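Local coordinates for putative uncharacterized protein (Mycobacterium tuberculosis, PDB 2Z99), which probably acts in chromosome segregation and condensation as the winged-helix ScpB partner of the bacterial SMC complex during cell division, at residues Q113-R117 with A118-A122; D129-M132 with R133-A137. All coordinates share one frame; numbering follows the deposited sequence.

Contact 1: residues Q113-R117 with A118-A122; sequences QPVTR and ARVSA
Val115 sets CG1 anti to its carbonyl carbon (chi1 -72°), which leaves CG2 between the backbone N and that carbon, facing Val120, whose CG2 lies beside its backbone N because CG1 takes the position anti to that N (chi1 175°). The two methyls, Val115 CG2 and Val120 CG2, touch at 4.0 Å, and the side chains cross at about a right angle. A beta-branched residue suits the extended backbone at Val115, and at Val120 it offers a short methyl from the helix to the interior, where both valines rest on Val109 of helix 100-112. Between them the chain turns from strand to helix at Thr116, the N-cap residue of helix 117-124. Thr116 O serves the first turn twice. Arg119 N reaches it at 3.0 Å from above the carbonyl plane, a bent bond, while Val120 N approaches in that plane at 3.3 Å. The hydroxyl stands near the same turn, with Thr116 OG1 3.6 Å from Arg119 N and 3.9 Å from Arg119 CB, but it is the carbonyl that supplies the bonds given here.

This strand-to-helix passage belongs to a winged-helix domain: strand 115-116 pairs antiparallel with 153-157, through backbone bonds between Val115 and Phe155, and then hands the chain to the helix. The next i to i+4 bond, Ser121 N to Arg117 O, is straighter than the pair on Thr116 O, with 166° at the hydrogen. Ser121 turns its OG away from this turn to Val126 O, a use of a small hydroxyl that ties the following loop to the helix. On the exposed side, the small methyl of Ala118 lies beside the Thr116 hydroxyl, 4.1 Å between Ala118 CB and Thr116 OG1.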
loop_
_atom_site.group_PDB
_atom_site.type_symbol
_atom_site.label_atom_id
_atom_site.label_comp_id
_atom_site.label_asym_id
_atom_site.label_seq_id
_atom_site.Cartn_x
_atom_site.Cartn_y
_atom_site.Cartn_z
ATOM N N GLN A 113 -15.308 43.808 -2.486
ATOM C CA GLN A 113 -16.334 43.038 -3.179
ATOM C C GLN A 113 -16.490 43.367 -4.662
ATOM O O GLN A 113 -15.663 42.931 -5.456
ATOM C CB GLN A 113 -17.664 43.151 -2.450
ATOM C CG GLN A 113 -18.562 41.955 -2.687
ATOM C CD GLN A 113 -17.972 40.679 -2.128
ATOM O OE1 GLN A 113 -17.129 40.713 -1.233
ATOM N NE2 GLN A 113 -18.430 39.546 -2.637
ATOM N N PRO A 114 -17.528 44.127 -5.074
ATOM C CA PRO A 114 -17.538 44.350 -6.524
ATOM C C PRO A 114 -16.217 44.992 -6.920
ATOM O O PRO A 114 -15.981 46.157 -6.601
ATOM C CB PRO A 114 -18.716 45.300 -6.724
ATOM C CG PRO A 114 -19.601 44.991 -5.578
ATOM C CD PRO A 114 -18.625 44.873 -4.440
ATOM N N VAL A 115 -15.352 44.219 -7.581
ATOM C CA VAL A 115 -14.041 44.698 -8.024
ATOM C C VAL A 115 -13.632 44.051 -9.327
ATOM O O VAL A 115 -13.890 42.870 -9.542
ATOM C CB VAL A 115 -12.931 44.359 -7.026
ATOM C CG1 VAL A 115 -13.058 45.202 -5.795
ATOM C CG2 VAL A 115 -12.995 42.889 -6.672
ATOM N N THR A 116 -12.992 44.828 -10.195
ATOM C CA THR A 116 -12.498 44.314 -11.469
ATOM C C THR A 116 -11.131 43.736 -11.135
ATOM O O THR A 116 -10.507 44.157 -10.161
ATOM C CB THR A 116 -12.306 45.449 -12.491
ATOM O OG1 THR A 116 -11.794 46.606 -11.819
ATOM C CG2 THR A 116 -13.627 45.803 -13.167
ATOM N N ARG A 117 -10.643 42.778 -11.909
ATOM C CA ARG A 117 -9.334 42.261 -11.568
ATOM C C ARG A 117 -8.299 43.361 -11.770
ATOM O O ARG A 117 -7.251 43.346 -11.142
ATOM C CB ARG A 117 -8.971 41.015 -12.385
ATOM C CG ARG A 117 -9.058 41.160 -13.871
ATOM C CD ARG A 117 -7.880 40.458 -14.516
ATOM N NE ARG A 117 -7.647 39.120 -13.981
ATOM C CZ ARG A 117 -8.439 38.069 -14.183
ATOM N NH1 ARG A 117 -9.538 38.181 -14.911
ATOM N NH2 ARG A 117 -8.124 36.892 -13.660
ATOM N N ALA A 118 -8.606 44.328 -12.631
ATOM C CA ALA A 118 -7.685 45.433 -12.868
ATOM C C ALA A 118 -7.379 46.148 -11.559
ATOM O O ALA A 118 -6.259 46.597 -11.346
ATOM C CB ALA A 118 -8.272 46.409 -13.864
ATOM N N ARG A 119 -8.366 46.252 -10.674
ATOM C CA ARG A 119 -8.135 46.915 -9.396
ATOM C C ARG A 119 -7.477 45.964 -8.407
ATOM O O ARG A 119 -6.799 46.394 -7.475
ATOM C CB ARG A 119 -9.435 47.447 -8.792
ATOM C CG ARG A 119 -9.221 48.236 -7.499
ATOM C CD ARG A 119 -10.534 48.618 -6.825
ATOM N NE ARG A 119 -10.891 50.033 -6.952
ATOM C CZ ARG A 119 -10.999 50.695 -8.104
ATOM N NH1 ARG A 119 -10.769 50.079 -9.259
ATOM N NH2 ARG A 119 -11.360 51.975 -8.099
ATOM N N VAL A 120 -7.689 44.668 -8.597
ATOM C CA VAL A 120 -7.073 43.689 -7.722
ATOM C C VAL A 120 -5.591 43.620 -8.083
ATOM O O VAL A 120 -4.722 43.553 -7.217
ATOM C CB VAL A 120 -7.693 42.291 -7.900
ATOM C CG1 VAL A 120 -6.934 41.294 -7.062
ATOM C CG2 VAL A 120 -9.160 42.310 -7.491
ATOM N N SER A 121 -5.310 43.632 -9.375
ATOM C CA SER A 121 -3.943 43.585 -9.844
ATOM C C SER A 121 -3.191 44.838 -9.365
ATOM O O SER A 121 -2.050 44.759 -8.900
ATOM C CB SER A 121 -3.938 43.490 -11.366
ATOM O OG SER A 121 -2.648 43.203 -11.847
ATOM N N ALA A 122 -3.843 45.990 -9.460
ATOM C CA ALA A 122 -3.221 47.233 -9.035
ATOM C C ALA A 122 -3.006 47.245 -7.529
ATOM O O ALA A 122 -1.897 47.513 -7.055
ATOM C CB ALA A 122 -4.071 48.420 -9.452
#

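Contact 2: residues D129-M132 with R133-A137; sequences DAVM and RTLLA
Val131 O is gripped by two donors that arrive from the same face of its carbonyl plane: Leu135 N at 2.9 Å, the regular helical bond, and Thr134 OG1 at 3.2 Å. The hydroxyl can do this because Thr134 holds OG1 between its backbone N and carbonyl carbon (chi1 70°), which turns the oxygen back along the helix to the carbonyl three residues earlier. Threonine therefore satisfies its own polar group within the helix, while its methyl lies 3.3 Å from a different carbonyl, Thr134 CG2 to Ala130 O.

One turn apart, Val131 and Leu135 lie side by side and point the same way, with Val131 CG1 and Leu135 CD1 4.0 Å from each other. Leucine's longer reach and valine's broad branch make a continuous apolar ridge, which lies on helix 100-112: both touch Thr105, Val131 also meets Ala102, and Leu135 meets Leu106. In this winged-helix domain, helix 129-137 thus packs against helix 100-112 with one side and against the sheet with another. Met132 and Leu136 supply most of that second side, and Leu135 reaches Ile141 as well, at the border of the two. The flexible, unbranched thioether of Met132 is turned about its CB-CG and CG-SD bonds where it lies on Ile141 and Phe155 of adjacent strands, which Leu136 also touches. Their backbones are joined by Leu136 N to Met132 O at 2.8 Å, although the angle at the hydrogen is only 145°.

Arg133 occupies the exposed side, where a long charged chain can remain in solvent. Its guanidinium passes back over the preceding turn, one face lying above Ala130 CA, 4.0 Å from the plane and offset toward the rim. Alanine at 130 keeps a small methyl on this exposed side, and Ala130 O accepts from Thr134 N, nearly straight at 173°.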
loop_
_atom_site.group_PDB
_atom_site.type_symbol
_atom_site.label_atom_id
_atom_site.label_comp_id
_atom_site.label_asym_id
_atom_site.label_seq_id
_atom_site.Cartn_x
_atom_site.Cartn_y
_atom_site.Cartn_z
ATOM N N ASP A 129 -3.575 36.613 -12.407
ATOM C CA ASP A 129 -4.339 35.616 -13.154
ATOM C C ASP A 129 -4.303 34.207 -12.568
ATOM O O ASP A 129 -5.333 33.524 -12.511
ATOM C CB ASP A 129 -3.864 35.575 -14.603
ATOM C CG ASP A 129 -3.899 36.941 -15.257
ATOM O OD1 ASP A 129 -4.854 37.699 -14.986
ATOM O OD2 ASP A 129 -2.973 37.255 -16.040
ATOM N N ALA A 130 -3.123 33.771 -12.139
ATOM C CA ALA A 130 -2.969 32.438 -11.565
ATOM C C ALA A 130 -3.806 32.298 -10.301
ATOM O O ALA A 130 -4.528 31.311 -10.135
ATOM C CB ALA A 130 -1.495 32.157 -11.261
ATOM N N VAL A 131 -3.713 33.287 -9.416
ATOM C CA VAL A 131 -4.466 33.261 -8.174
ATOM C C VAL A 131 -5.955 33.478 -8.414
ATOM O O VAL A 131 -6.790 32.925 -7.703
ATOM C CB VAL A 131 -3.955 34.331 -7.189
ATOM C CG1 VAL A 131 -4.873 34.413 -5.998
ATOM C CG2 VAL A 131 -2.560 33.979 -6.728
ATOM N N MET A 132 -6.295 34.299 -9.401
ATOM C CA MET A 132 -7.702 34.541 -9.708
ATOM C C MET A 132 -8.307 33.217 -10.146
ATOM O O MET A 132 -9.353 32.802 -9.659
ATOM C CB MET A 132 -7.852 35.564 -10.836
ATOM C CG MET A 132 -7.682 37.008 -10.397
ATOM S SD MET A 132 -8.823 37.474 -9.079
ATOM C CE MET A 132 -10.197 38.098 -10.003
ATOM N N ARG A 133 -7.616 32.562 -11.067
ATOM C CA ARG A 133 -8.033 31.276 -11.597
ATOM C C ARG A 133 -8.325 30.284 -10.474
ATOM O O ARG A 133 -9.440 29.771 -10.379
ATOM C CB ARG A 133 -6.933 30.710 -12.483
ATOM C CG ARG A 133 -7.325 29.490 -13.285
ATOM C CD ARG A 133 -6.090 28.808 -13.852
ATOM N NE ARG A 133 -5.164 29.774 -14.433
ATOM C CZ ARG A 133 -3.869 29.538 -14.622
ATOM N NH1 ARG A 133 -3.347 28.365 -14.278
ATOM N NH2 ARG A 133 -3.088 30.481 -15.134
ATOM N N THR A 134 -7.335 30.010 -9.625
ATOM C CA THR A 134 -7.555 29.045 -8.556
ATOM C C THR A 134 -8.708 29.490 -7.660
ATOM O O THR A 134 -9.580 28.695 -7.336
ATOM C CB THR A 134 -6.272 28.789 -7.697
ATOM O OG1 THR A 134 -5.968 29.947 -6.917
ATOM C CG2 THR A 134 -5.084 28.457 -8.584
ATOM N N LEU A 135 -8.728 30.760 -7.271
ATOM C CA LEU A 135 -9.813 31.261 -6.435
ATOM C C LEU A 135 -11.153 30.996 -7.102
ATOM O O LEU A 135 -12.139 30.710 -6.428
ATOM C CB LEU A 135 -9.670 32.759 -6.190
ATOM C CG LEU A 135 -8.627 33.216 -5.181
ATOM C CD1 LEU A 135 -8.714 34.715 -5.044
ATOM C CD2 LEU A 135 -8.874 32.549 -3.846
ATOM N N LEU A 136 -11.187 31.106 -8.428
ATOM C CA LEU A 136 -12.413 30.864 -9.179
ATOM C C LEU A 136 -12.769 29.379 -9.181
ATOM O O LEU A 136 -13.882 29.002 -8.813
ATOM C CB LEU A 136 -12.265 31.347 -10.621
ATOM C CG LEU A 136 -12.140 32.856 -10.839
ATOM C CD1 LEU A 136 -11.918 33.126 -12.313
ATOM C CD2 LEU A 136 -13.386 33.563 -10.336
ATOM N N ALA A 137 -11.820 28.546 -9.596
ATOM C CA ALA A 137 -12.029 27.105 -9.650
ATOM C C ALA A 137 -12.440 26.539 -8.295
ATOM O O ALA A 137 -13.236 25.603 -8.226
ATOM C CB ALA A 137 -10.773 26.421 -10.134
#

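Contact 1 comes first along the chain, and contact 2 follows after a short loop between the two helices: strand 115-116 leads into helix 117-124, and the next helix is 129-137. Their centres are about 13 Å apart, on the same side of the chain's centre, within one winged-helix domain. Both pack on helix 100-112 and on the same small antiparallel sheet, which meets each through strand 153-157. Arg117 bridges the two directly, with NE 3.3 Å from Asp129 OD1 in a long, weak ion pair. The consecutive helices 117-124 and 129-137 are consistent with the helix-turn-helix part of a winged-helix fold, built round one shared apolar interior.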